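Local coordinates for AgaA (Rhizobium radiobacter, PDB 6HLX), which binds the opine agropinic acid as the periplasmic solute-binding protein of an ABC transporter that imports it into the bacterium, at residues A[123-128]-A[422-427]; A[191-196]-A[478-483]; A[302-307]-A[343-348]; A[406-411]-A[441-446]. All coordinates share one frame; numbering follows the deposited sequence.

Contact 1. Residues A[123-128]-A[422-427]. With EDO (1,2-ethanediol), chain B.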
loop_
_atom_site.group_PDB
_atom_site.type_symbol
_atom_site.label_atom_id
_atom_site.label_comp_id
_atom_site.label_asym_id
_atom_site.label_seq_id
_atom_site.Cartn_x
_atom_site.Cartn_y
_atom_site.Cartn_z
ATOM N N PRO A 123 -10.719 9.729 19.436
ATOM C CA PRO A 123 -10.909 10.496 18.188
ATOM C C PRO A 123 -9.920 10.160 17.095
ATOM O O PRO A 123 -8.785 9.756 17.378
ATOM C CB PRO A 123 -10.720 11.948 18.617
ATOM C CG PRO A 123 -10.851 11.959 20.105
ATOM C CD PRO A 123 -10.382 10.620 20.571
ATOM N N SER A 124 -10.362 10.317 15.838
ATOM C CA SER A 124 -9.478 10.114 14.696
ATOM C C SER A 124 -9.886 10.994 13.530
ATOM O O SER A 124 -10.892 10.720 12.844
ATOM C CB SER A 124 -9.416 8.659 14.259
ATOM O OG SER A 124 -8.522 8.579 13.157
ATOM N N VAL A 125 -9.048 11.998 13.243
ATOM C CA VAL A 125 -9.249 12.864 12.071
ATOM C C VAL A 125 -8.849 12.086 10.768
ATOM O O VAL A 125 -9.000 12.629 9.673
ATOM C CB VAL A 125 -8.430 14.180 12.197
ATOM C CG1 VAL A 125 -8.907 15.006 13.397
ATOM C CG2 VAL A 125 -6.924 13.888 12.282
ATOM N N ALA A 126 -8.301 10.855 10.901
ATOM C CA ALA A 126 -7.868 10.037 9.752
ATOM C C ALA A 126 -8.845 8.898 9.418
ATOM O O ALA A 126 -8.601 8.149 8.475
ATOM C CB ALA A 126 -6.492 9.461 10.026
ATOM N N MET A 127 -9.913 8.728 10.218
ATOM C CA MET A 127 -10.870 7.640 10.012
ATOM C C MET A 127 -11.463 7.656 8.607
ATOM O O MET A 127 -11.589 6.589 7.997
ATOM C CB MET A 127 -11.972 7.667 11.085
ATOM C CG MET A 127 -12.949 6.477 11.018
ATOM S SD MET A 127 -12.123 4.855 11.016
ATOM C CE MET A 127 -11.344 4.853 12.614
ATOM N N ILE A 128 -11.856 8.847 8.091
ATOM C CA ILE A 128 -12.425 8.889 6.726
ATOM C C ILE A 128 -11.396 8.360 5.701
ATOM O O ILE A 128 -11.736 7.561 4.812
ATOM C CB ILE A 128 -12.935 10.318 6.366
ATOM C CG1 ILE A 128 -14.156 10.712 7.233
ATOM C CG2 ILE A 128 -13.275 10.448 4.881
ATOM C CD1 ILE A 128 -15.458 9.907 6.963
ATOM N N ALA A 422 -6.069 12.954 17.297
ATOM C CA ALA A 422 -7.182 13.540 18.050
ATOM C C ALA A 422 -7.256 15.061 17.935
ATOM O O ALA A 422 -8.256 15.665 18.331
ATOM C CB ALA A 422 -7.072 13.141 19.519
ATOM N N THR A 423 -6.194 15.672 17.422
ATOM C CA THR A 423 -6.079 17.120 17.310
ATOM C C THR A 423 -6.552 17.526 15.947
ATOM O O THR A 423 -6.047 17.035 14.945
ATOM C CB THR A 423 -4.630 17.542 17.622
ATOM O OG1 THR A 423 -4.324 17.113 18.944
ATOM C CG2 THR A 423 -4.428 19.050 17.516
ATOM N N VAL A 424 -7.569 18.401 15.903
ATOM C CA VAL A 424 -8.146 18.813 14.635
ATOM C C VAL A 424 -7.303 19.917 14.004
ATOM O O VAL A 424 -6.981 19.802 12.830
ATOM C CB VAL A 424 -9.655 19.160 14.737
ATOM C CG1 VAL A 424 -10.255 19.405 13.345
ATOM C CG2 VAL A 424 -10.430 18.045 15.465
ATOM N N ASP A 425 -6.919 20.950 14.780
ATOM C CA ASP A 425 -6.105 22.080 14.309
ATOM C C ASP A 425 -4.716 21.672 13.807
ATOM O O ASP A 425 -3.879 21.255 14.612
ATOM C CB ASP A 425 -5.993 23.147 15.410
ATOM C CG ASP A 425 -5.231 24.411 15.045
ATOM O OD1 ASP A 425 -4.894 24.584 13.850
ATOM O OD2 ASP A 425 -4.971 25.227 15.955
ATOM N N LYS A 426 -4.457 21.837 12.487
ATOM C CA LYS A 426 -3.165 21.488 11.863
ATOM C C LYS A 426 -1.971 22.310 12.413
ATOM O O LYS A 426 -0.839 21.805 12.417
ATOM C CB LYS A 426 -3.234 21.532 10.332
ATOM C CG LYS A 426 -4.066 20.368 9.776
ATOM C CD LYS A 426 -3.610 19.851 8.418
ATOM C CE LYS A 426 -4.365 18.572 8.089
ATOM N NZ LYS A 426 -4.203 18.161 6.669
ATOM N N ALA A 427 -2.211 23.529 12.932
ATOM C CA ALA A 427 -1.134 24.337 13.548
ATOM C C ALA A 427 -0.629 23.649 14.840
ATOM O O ALA A 427 0.562 23.728 15.189
ATOM C CB ALA A 427 -1.641 25.740 13.862
HETATM C C1 EDO B . -9.013 19.817 18.394
HETATM O O1 EDO B . -8.910 18.948 19.492
HETATM C C2 EDO B . -7.903 20.873 18.462
HETATM O O2 EDO B . -8.032 21.674 17.326
#
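The puckered pyrrolidine ring of P123 turns its CB–CG side to A422: P123 CB lies 3.9 Å from A422 CB, and P123 CG also touches this methyl. V125 makes the second patch, mainly through CG1. Its CG1 points away from the carbonyl carbon of V125 (chi1 -63°) and reaches both V424 CG2, at 4.0 Å, and the backbone oxygen of T423, at 3.8 Å. The two valine side chains meet at a slant, methyl against methyl. Each segment has a capping bond of its own. S124 OG accepts from A126 N at 3.2 Å, over the turn into the next helix. The carboxylate of D425 caps A427 N through OD1 at 3.0 Å, with the donor 61° out of the carboxylate plane. An ethanediol, probably from the crystallisation liquor, takes a 2.9 Å hydrogen bond at its O2 from D425 N. The contact lies at the surface, where the linker between helices 411-422 and 426-443 meets the lead-in to helix 127-131. From that helix, M127 packs on F62 and I128 on F62 and F64 of strand 61-66, while R421 bonds to the backbone of V125.

Contact 2. Residues A[191-196]-A[478-483]. With ZN (zinc ion), chain N.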
loop_
_atom_site.group_PDB
_atom_site.type_symbol
_atom_site.label_atom_id
_atom_site.label_comp_id
_atom_site.label_asym_id
_atom_site.label_seq_id
_atom_site.Cartn_x
_atom_site.Cartn_y
_atom_site.Cartn_z
ATOM N N VAL A 191 -12.190 -5.592 -18.941
ATOM C CA VAL A 191 -10.767 -5.455 -18.684
ATOM C C VAL A 191 -10.275 -6.865 -18.375
ATOM O O VAL A 191 -10.900 -7.576 -17.570
ATOM C CB VAL A 191 -10.407 -4.462 -17.540
ATOM C CG1 VAL A 191 -8.883 -4.261 -17.470
ATOM C CG2 VAL A 191 -11.091 -3.112 -17.752
ATOM N N HIS A 192 -9.201 -7.281 -19.046
ATOM C CA HIS A 192 -8.554 -8.570 -18.777
ATOM C C HIS A 192 -7.236 -8.210 -18.076
ATOM O O HIS A 192 -6.356 -7.562 -18.666
ATOM C CB HIS A 192 -8.320 -9.365 -20.081
ATOM C CG HIS A 192 -9.585 -9.685 -20.831
ATOM N ND1 HIS A 192 -9.749 -10.885 -21.493
ATOM C CD2 HIS A 192 -10.692 -8.924 -21.022
ATOM C CE1 HIS A 192 -10.952 -10.830 -22.058
ATOM N NE2 HIS A 192 -11.550 -9.661 -21.825
ATOM N N TYR A 193 -7.117 -8.601 -16.808
ATOM C CA TYR A 193 -5.903 -8.361 -16.001
ATOM C C TYR A 193 -5.033 -9.602 -16.193
ATOM O O TYR A 193 -5.355 -10.648 -15.639
ATOM C CB TYR A 193 -6.267 -8.149 -14.514
ATOM C CG TYR A 193 -6.996 -6.846 -14.277
ATOM C CD1 TYR A 193 -6.297 -5.652 -14.093
ATOM C CD2 TYR A 193 -8.388 -6.802 -14.239
ATOM C CE1 TYR A 193 -6.968 -4.441 -13.905
ATOM C CE2 TYR A 193 -9.070 -5.599 -14.031
ATOM C CZ TYR A 193 -8.356 -4.417 -13.900
ATOM O OH TYR A 193 -9.044 -3.236 -13.737
ATOM N N VAL A 194 -3.982 -9.495 -17.001
ATOM C CA VAL A 194 -3.107 -10.614 -17.396
ATOM C C VAL A 194 -1.846 -10.585 -16.531
ATOM O O VAL A 194 -1.228 -9.537 -16.361
ATOM C CB VAL A 194 -2.774 -10.528 -18.904
ATOM C CG1 VAL A 194 -1.994 -11.767 -19.362
ATOM C CG2 VAL A 194 -4.048 -10.347 -19.753
ATOM N N PHE A 195 -1.455 -11.728 -16.021
ATOM C CA PHE A 195 -0.331 -11.806 -15.081
ATOM C C PHE A 195 0.995 -12.004 -15.778
ATOM O O PHE A 195 1.188 -13.029 -16.446
ATOM C CB PHE A 195 -0.572 -12.965 -14.093
ATOM C CG PHE A 195 -1.998 -13.047 -13.571
ATOM C CD1 PHE A 195 -2.652 -11.913 -13.096
ATOM C CD2 PHE A 195 -2.651 -14.268 -13.484
ATOM C CE1 PHE A 195 -3.962 -11.988 -12.615
ATOM C CE2 PHE A 195 -3.957 -14.352 -12.974
ATOM C CZ PHE A 195 -4.605 -13.213 -12.555
ATOM N N TYR A 196 1.914 -11.041 -15.603
ATOM C CA TYR A 196 3.278 -11.128 -16.151
ATOM C C TYR A 196 4.283 -10.996 -15.008
ATOM O O TYR A 196 4.717 -9.879 -14.701
ATOM C CB TYR A 196 3.524 -10.037 -17.199
ATOM C CG TYR A 196 2.760 -10.222 -18.486
ATOM C CD1 TYR A 196 3.291 -10.970 -19.536
ATOM C CD2 TYR A 196 1.541 -9.587 -18.690
ATOM C CE1 TYR A 196 2.601 -11.119 -20.739
ATOM C CE2 TYR A 196 0.852 -9.712 -19.893
ATOM C CZ TYR A 196 1.374 -10.499 -20.907
ATOM O OH TYR A 196 0.683 -10.622 -22.096
ATOM N N LEU A 478 -8.104 2.377 -9.363
ATOM C CA LEU A 478 -9.402 3.076 -9.288
ATOM C C LEU A 478 -9.710 3.832 -10.590
ATOM O O LEU A 478 -10.877 3.928 -10.996
ATOM C CB LEU A 478 -9.369 4.116 -8.161
ATOM C CG LEU A 478 -9.631 3.585 -6.759
ATOM C CD1 LEU A 478 -9.186 4.614 -5.686
ATOM C CD2 LEU A 478 -11.124 3.263 -6.586
ATOM N N SER A 479 -8.670 4.393 -11.237
ATOM C CA SER A 479 -8.854 5.213 -12.434
ATOM C C SER A 479 -9.317 4.404 -13.676
ATOM O O SER A 479 -9.622 5.005 -14.711
ATOM C CB SER A 479 -7.593 6.026 -12.728
ATOM O OG SER A 479 -6.586 5.219 -13.321
ATOM N N ILE A 480 -9.374 3.046 -13.573
ATOM C CA ILE A 480 -9.841 2.230 -14.717
ATOM C C ILE A 480 -11.289 2.599 -15.112
ATOM O O ILE A 480 -11.684 2.383 -16.252
ATOM C CB ILE A 480 -9.674 0.704 -14.437
ATOM C CG1 ILE A 480 -9.685 -0.156 -15.766
ATOM C CG2 ILE A 480 -10.692 0.177 -13.408
ATOM C CD1 ILE A 480 -8.361 -0.040 -16.604
ATOM N N GLU A 481 -12.076 3.154 -14.176
ATOM C CA GLU A 481 -13.458 3.527 -14.510
ATOM C C GLU A 481 -13.531 4.711 -15.485
ATOM O O GLU A 481 -14.599 4.978 -16.034
ATOM C CB GLU A 481 -14.276 3.820 -13.248
ATOM C CG GLU A 481 -13.875 5.088 -12.502
ATOM C CD GLU A 481 -14.794 5.431 -11.342
ATOM O OE1 GLU A 481 -15.795 4.712 -11.151
ATOM O OE2 GLU A 481 -14.524 6.424 -10.633
ATOM N N ASN A 482 -12.426 5.461 -15.631
ATOM C CA ASN A 482 -12.351 6.627 -16.528
ATOM C C ASN A 482 -11.572 6.317 -17.797
ATOM O O ASN A 482 -11.424 7.185 -18.659
ATOM C CB ASN A 482 -11.593 7.743 -15.815
ATOM C CG ASN A 482 -12.226 8.181 -14.521
ATOM O OD1 ASN A 482 -13.455 8.247 -14.394
ATOM N ND2 ASN A 482 -11.388 8.508 -13.550
ATOM N N THR A 483 -10.960 5.140 -17.845
ATOM C CA THR A 483 -10.080 4.761 -18.951
ATOM C C THR A 483 -10.870 4.481 -20.225
ATOM O O THR A 483 -11.943 3.884 -20.167
ATOM C CB THR A 483 -9.185 3.606 -18.504
ATOM O OG1 THR A 483 -8.523 4.006 -17.279
ATOM C CG2 THR A 483 -8.142 3.224 -19.571
HETATM ZN ZN ZN N . -8.484 -12.437 -21.713
#
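I480 carries this contact alone, facing V191 and Y193 of strand 190-195. Its CB lies 4.1 Å from Y193 OH. I480 CG2 comes nearer to Y193 OH, 3.8 Å. CG1, swung opposite the backbone N of I480 (chi1 -160°), meets two groups: Y193 OH at 3.7 Å and V191 CG2 at 3.8 Å. I480 CD1, at the tip, comes no closer than 4.3 Å, to V191 CG2. V191 and I480 reach end to end, whereas the phenol oxygen of Y193 rests against both branches of the isoleucine. V191 also covers the ring, its CG1 lying 3.6 Å above one face of Y193, toward the rim. The 3-10 segment holding I480 is tied up by S479 O, which accepts from N482 N and from T483 OG1, both at 3.0 Å, from opposite faces of its plane. V191 and Y193 are buried on one side of the strand, while H192, on the other, binds a zinc ion through ND1, a site shared with E171; E190 bonds its NE2. This is ordinary core packing of a periplasmic binding protein: a strand of its seven-stranded mixed sheet, between strands 171-176 and 3-8, covered by a segment near the C-terminus.

Contact 3. Residues A[302-307]-A[343-348]. With ZN (zinc ion), chain P.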
loop_
_atom_site.group_PDB
_atom_site.type_symbol
_atom_site.label_atom_id
_atom_site.label_comp_id
_atom_site.label_asym_id
_atom_site.label_seq_id
_atom_site.Cartn_x
_atom_site.Cartn_y
_atom_site.Cartn_z
ATOM N N PHE A 302 20.949 10.951 9.257
ATOM C CA PHE A 302 21.947 9.930 8.955
ATOM C C PHE A 302 22.845 10.423 7.826
ATOM O O PHE A 302 22.551 11.429 7.178
ATOM C CB PHE A 302 21.263 8.602 8.550
ATOM C CG PHE A 302 20.466 7.962 9.657
ATOM C CD1 PHE A 302 21.105 7.387 10.755
ATOM C CD2 PHE A 302 19.075 7.933 9.606
ATOM C CE1 PHE A 302 20.366 6.827 11.800
ATOM C CE2 PHE A 302 18.338 7.353 10.638
ATOM C CZ PHE A 302 18.988 6.815 11.735
ATOM N N SER A 303 23.940 9.701 7.604
ATOM C CA SER A 303 24.879 9.897 6.514
ATOM C C SER A 303 25.497 8.540 6.269
ATOM O O SER A 303 25.258 7.624 7.059
ATOM C CB SER A 303 25.950 10.913 6.900
ATOM O OG SER A 303 26.662 10.484 8.048
ATOM N N HIS A 304 26.276 8.384 5.192
ATOM C CA HIS A 304 26.960 7.118 4.980
ATOM C C HIS A 304 28.282 7.185 5.735
ATOM O O HIS A 304 29.142 8.011 5.411
ATOM C CB HIS A 304 27.187 6.796 3.504
ATOM C CG HIS A 304 27.874 5.485 3.306
ATOM N ND1 HIS A 304 27.419 4.327 3.917
ATOM C CD2 HIS A 304 28.979 5.190 2.585
ATOM C CE1 HIS A 304 28.254 3.372 3.542
ATOM N NE2 HIS A 304 29.203 3.842 2.738
ATOM N N HIS A 305 28.431 6.334 6.762
ATOM C CA HIS A 305 29.620 6.330 7.599
ATOM C C HIS A 305 29.870 4.974 8.227
ATOM O O HIS A 305 29.385 4.687 9.322
ATOM C CB HIS A 305 29.504 7.440 8.659
ATOM C CG HIS A 305 30.819 8.012 8.998
ATOM N ND1 HIS A 305 30.952 9.026 9.906
ATOM C CD2 HIS A 305 32.053 7.641 8.569
ATOM C CE1 HIS A 305 32.260 9.228 9.992
ATOM N NE2 HIS A 305 32.925 8.469 9.121
ATOM N N VAL A 306 30.592 4.120 7.495
ATOM C CA VAL A 306 30.901 2.739 7.861
ATOM C C VAL A 306 31.548 2.621 9.241
ATOM O O VAL A 306 31.113 1.811 10.055
ATOM C CB VAL A 306 31.734 2.042 6.748
ATOM C CG1 VAL A 306 32.244 0.676 7.197
ATOM C CG2 VAL A 306 30.923 1.918 5.457
ATOM N N GLU A 307 32.576 3.433 9.522
ATOM C CA GLU A 307 33.271 3.325 10.803
ATOM C C GLU A 307 32.363 3.718 11.993
ATOM O O GLU A 307 32.452 3.091 13.051
ATOM C CB GLU A 307 34.629 4.060 10.806
ATOM C CG GLU A 307 34.974 4.898 9.578
ATOM C CD GLU A 307 35.104 4.322 8.173
ATOM O OE1 GLU A 307 36.134 3.682 7.861
ATOM O OE2 GLU A 307 34.191 4.574 7.357
ATOM N N GLN A 343 23.096 -6.687 1.480
ATOM C CA GLN A 343 23.954 -7.797 1.882
ATOM C C GLN A 343 25.427 -7.406 1.773
ATOM O O GLN A 343 26.182 -7.643 2.714
ATOM C CB GLN A 343 23.659 -9.021 1.000
ATOM C CG GLN A 343 24.542 -10.230 1.299
ATOM C CD GLN A 343 24.308 -11.314 0.289
ATOM O OE1 GLN A 343 24.378 -11.090 -0.929
ATOM N NE2 GLN A 343 24.029 -12.509 0.775
ATOM N N SER A 344 25.839 -6.822 0.631
ATOM C CA SER A 344 27.243 -6.443 0.443
ATOM C C SER A 344 27.646 -5.266 1.330
ATOM O O SER A 344 28.744 -5.278 1.888
ATOM C CB SER A 344 27.570 -6.200 -1.026
ATOM O OG SER A 344 26.682 -5.261 -1.597
ATOM N N GLU A 345 26.733 -4.293 1.524
ATOM C CA GLU A 345 27.006 -3.144 2.402
ATOM C C GLU A 345 27.189 -3.562 3.859
ATOM O O GLU A 345 28.103 -3.073 4.521
ATOM C CB GLU A 345 25.893 -2.084 2.303
ATOM C CG GLU A 345 25.839 -1.342 0.975
ATOM C CD GLU A 345 27.074 -0.515 0.700
ATOM O OE1 GLU A 345 27.942 -0.980 -0.074
ATOM O OE2 GLU A 345 27.195 0.578 1.295
ATOM N N LEU A 346 26.330 -4.459 4.361
ATOM C CA LEU A 346 26.382 -4.874 5.765
ATOM C C LEU A 346 27.526 -5.824 6.080
ATOM O O LEU A 346 27.993 -5.838 7.223
ATOM C CB LEU A 346 25.044 -5.434 6.240
ATOM C CG LEU A 346 23.864 -4.439 6.236
ATOM C CD1 LEU A 346 22.642 -5.068 6.889
ATOM C CD2 LEU A 346 24.226 -3.094 6.935
ATOM N N ALA A 347 28.026 -6.574 5.067
ATOM C CA ALA A 347 29.208 -7.438 5.254
ATOM C C ALA A 347 30.418 -6.616 5.743
ATOM O O ALA A 347 31.254 -7.141 6.487
ATOM C CB ALA A 347 29.573 -8.137 3.952
ATOM N N LYS A 348 30.486 -5.329 5.337
ATOM C CA LYS A 348 31.582 -4.409 5.660
ATOM C C LYS A 348 31.639 -4.072 7.140
ATOM O O LYS A 348 32.692 -3.646 7.621
ATOM C CB LYS A 348 31.493 -3.125 4.806
ATOM C CG LYS A 348 31.669 -3.389 3.318
ATOM C CD LYS A 348 31.566 -2.118 2.498
ATOM C CE LYS A 348 31.613 -2.427 1.021
ATOM N NZ LYS A 348 31.118 -1.291 0.202
HETATM ZN ZN ZN P . 30.477 2.376 2.132
HETATM O O HOH W 1 29.645 0.647 2.351
#
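A zinc site of this protein joins these segments: the ion is bound by H304, with E345 in the second shell. H304 NE2 binds it at 2.0 Å, the imidazole carried outward by a CG opposite the backbone N (chi1 -179°). A water binds the metal at 1.9 Å, in the plane of the H304 ring at its edge. E345 acts through that water: OE2 takes its hydrogen bond at 2.7 Å while staying 3.8 Å from the zinc. The ring and the carboxylate pass at an angle, their planes 38° apart, with H304 CE1 3.7 Å from E345 OE2. The extended chain of K348 brings its NZ to E345 OE1 at 3.2 Å, a salt bridge on the syn side, 33° out of plane, and NZ also donates to the water. With D266 N bonded to OE2, the carboxylate is fixed at both oxygens, and the lysine would probably offset its charge. The apolar V306 CG2 lies 3.4 Å from the zinc. Histidine and water as direct ligands with a glutamate in the outer sphere make up this zinc site, which links the approach to helix 306-315 with the C-terminal part of helix 333-347.

Contact 4. Residues A[406-411]-A[441-446]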
loop_
_atom_site.group_PDB
_atom_site.type_symbol
_atom_site.label_atom_id
_atom_site.label_comp_id
_atom_site.label_asym_id
_atom_site.label_seq_id
_atom_site.Cartn_x
_atom_site.Cartn_y
_atom_site.Cartn_z
ATOM N N PRO A 406 7.753 -5.715 13.211
ATOM C CA PRO A 406 7.031 -6.585 14.146
ATOM C C PRO A 406 7.412 -6.428 15.617
ATOM O O PRO A 406 8.599 -6.397 15.975
ATOM C CB PRO A 406 7.315 -7.996 13.615
ATOM C CG PRO A 406 7.394 -7.800 12.120
ATOM C CD PRO A 406 8.056 -6.432 11.948
ATOM N N TYR A 407 6.374 -6.240 16.461
ATOM C CA TYR A 407 6.433 -6.140 17.925
ATOM C C TYR A 407 7.046 -4.847 18.471
ATOM O O TYR A 407 7.100 -4.690 19.693
ATOM C CB TYR A 407 7.107 -7.381 18.568
ATOM C CG TYR A 407 6.503 -8.669 18.051
ATOM C CD1 TYR A 407 5.252 -9.102 18.490
ATOM C CD2 TYR A 407 7.123 -9.395 17.038
ATOM C CE1 TYR A 407 4.651 -10.247 17.960
ATOM C CE2 TYR A 407 6.543 -10.552 16.514
ATOM C CZ TYR A 407 5.310 -10.976 16.986
ATOM O OH TYR A 407 4.732 -12.110 16.473
ATOM N N PHE A 408 7.408 -3.884 17.601
ATOM C CA PHE A 408 7.863 -2.586 18.089
ATOM C C PHE A 408 6.672 -1.906 18.796
ATOM O O PHE A 408 5.564 -1.859 18.248
ATOM C CB PHE A 408 8.356 -1.693 16.938
ATOM C CG PHE A 408 8.749 -0.304 17.414
ATOM C CD1 PHE A 408 9.926 -0.103 18.128
ATOM C CD2 PHE A 408 7.932 0.795 17.156
ATOM C CE1 PHE A 408 10.276 1.177 18.586
ATOM C CE2 PHE A 408 8.281 2.074 17.601
ATOM C CZ PHE A 408 9.451 2.260 18.317
ATOM N N ASN A 409 6.924 -1.367 19.987
ATOM C CA ASN A 409 5.891 -0.709 20.783
ATOM C C ASN A 409 6.575 0.266 21.734
ATOM O O ASN A 409 7.212 -0.161 22.692
ATOM C CB ASN A 409 5.091 -1.790 21.556
ATOM C CG ASN A 409 3.827 -1.343 22.255
ATOM O OD1 ASN A 409 3.289 -0.264 22.018
ATOM N ND2 ASN A 409 3.307 -2.199 23.125
ATOM N N ASP A 410 6.527 1.568 21.413
ATOM C CA ASP A 410 7.112 2.610 22.271
ATOM C C ASP A 410 5.991 3.516 22.791
ATOM O O ASP A 410 5.247 4.093 21.982
ATOM C CB ASP A 410 8.164 3.429 21.501
ATOM C CG ASP A 410 8.737 4.561 22.334
ATOM O OD1 ASP A 410 9.488 4.272 23.299
ATOM O OD2 ASP A 410 8.491 5.740 21.986
ATOM N N GLN A 411 5.878 3.662 24.131
ATOM C CA GLN A 411 4.795 4.459 24.697
ATOM C C GLN A 411 4.851 5.919 24.275
ATOM O O GLN A 411 3.797 6.483 23.976
ATOM C CB GLN A 411 4.696 4.304 26.236
ATOM C CG GLN A 411 3.284 4.602 26.818
ATOM C CD GLN A 411 2.075 4.089 26.031
ATOM O OE1 GLN A 411 2.062 3.001 25.428
ATOM N NE2 GLN A 411 1.014 4.877 26.020
ATOM N N LEU A 441 13.436 9.031 14.768
ATOM C CA LEU A 441 14.842 8.962 14.335
ATOM C C LEU A 441 15.701 8.326 15.427
ATOM O O LEU A 441 16.528 7.453 15.147
ATOM C CB LEU A 441 15.364 10.377 14.038
ATOM C CG LEU A 441 14.836 11.007 12.754
ATOM C CD1 LEU A 441 15.087 12.533 12.752
ATOM C CD2 LEU A 441 15.481 10.342 11.522
ATOM N N GLU A 442 15.500 8.759 16.678
ATOM C CA GLU A 442 16.245 8.233 17.815
ATOM C C GLU A 442 16.151 6.700 17.916
ATOM O O GLU A 442 17.181 6.019 18.054
ATOM C CB GLU A 442 15.737 8.886 19.109
ATOM C CG GLU A 442 16.441 8.354 20.343
ATOM C CD GLU A 442 15.905 8.870 21.665
ATOM O OE1 GLU A 442 16.401 8.406 22.717
ATOM O OE2 GLU A 442 14.992 9.729 21.653
ATOM N N LEU A 443 14.928 6.167 17.833
ATOM C CA LEU A 443 14.697 4.729 17.972
ATOM C C LEU A 443 14.866 3.957 16.675
ATOM O O LEU A 443 15.179 2.758 16.704
ATOM C CB LEU A 443 13.322 4.448 18.602
ATOM C CG LEU A 443 13.066 5.005 20.019
ATOM C CD1 LEU A 443 11.669 4.644 20.464
ATOM C CD2 LEU A 443 14.070 4.471 21.044
ATOM N N SER A 444 14.676 4.641 15.533
ATOM C CA SER A 444 14.771 4.059 14.194
ATOM C C SER A 444 14.136 2.650 14.063
ATOM O O SER A 444 14.810 1.733 13.576
ATOM C CB SER A 444 16.220 4.055 13.718
ATOM O OG SER A 444 16.601 5.367 13.342
ATOM N N PRO A 445 12.860 2.442 14.476
ATOM C CA PRO A 445 12.227 1.122 14.258
ATOM C C PRO A 445 12.136 0.804 12.767
ATOM O O PRO A 445 12.166 -0.357 12.386
ATOM C CB PRO A 445 10.835 1.288 14.864
ATOM C CG PRO A 445 10.556 2.767 14.775
ATOM C CD PRO A 445 11.891 3.414 15.041
ATOM N N LEU A 446 12.023 1.854 11.922
ATOM C CA LEU A 446 12.010 1.741 10.459
ATOM C C LEU A 446 13.244 2.481 9.955
ATOM O O LEU A 446 13.598 3.527 10.494
ATOM C CB LEU A 446 10.763 2.394 9.832
ATOM C CG LEU A 446 9.380 1.686 9.908
ATOM C CD1 LEU A 446 9.393 0.290 9.252
ATOM C CD2 LEU A 446 8.820 1.654 11.312
#
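F408 lays one face of its ring over P445. P445 CB stands 3.5 Å from the ring centroid and only 5° off the ring normal, a CH-pi contact, while P445 CG lies 3.7 Å from F408 CZ, toward the far end of the ring. The opposite face carries the chain's own D410 N, offset to the rim. At the edge, in the ring plane, L443 CD1 comes to 3.9 Å from F408 CZ. F408 reaches this place because its CG points opposite its backbone N (chi1 176°), straight across to the other segment. L443 CD1 also abuts the carboxylate of D410, 3.5 Å from D410 CG, the two side chains crossing almost at right angles. D410 is thus packed against an apolar group on this side, and its OD2 works elsewhere, capping I413 N at the start of helix 411-422 and forming a salt bridge with R439. S444 leaves the end of helix 426-443 with positive phi, and its OG donates to L441 O at 2.8 Å, across the bend between L443 and P445. The contact thus joins the loop leading into helix 411-422 with the exit of helix 426-443. I413 packs on F408 and L443, R258 of helix 255-264 on F408, and Y393 on P445.

How the contacts relate
Contacts 1 and 4 use the two ends of helix 426-443, their centres 23 Å apart: contact 1 sits at the linker just before its start, contact 4 at its exit. Contact 4 also touches contact 3, F302 CZ lying 3.2 Å from S444 OG, so the zinc-binding segment 302-307 leans on the bend after that helix. Contact 2 stands apart, across the chain's centre from contacts 3 and 4 and with its centre 41 Å and 38 Å from theirs. Contacts 2 and 3 each hold a zinc-binding histidine, at separate sites. Agropinic acid lies between these regions: the side chains of Y193 in contact 2 and P445 in contact 4 are each about 14 Å from it.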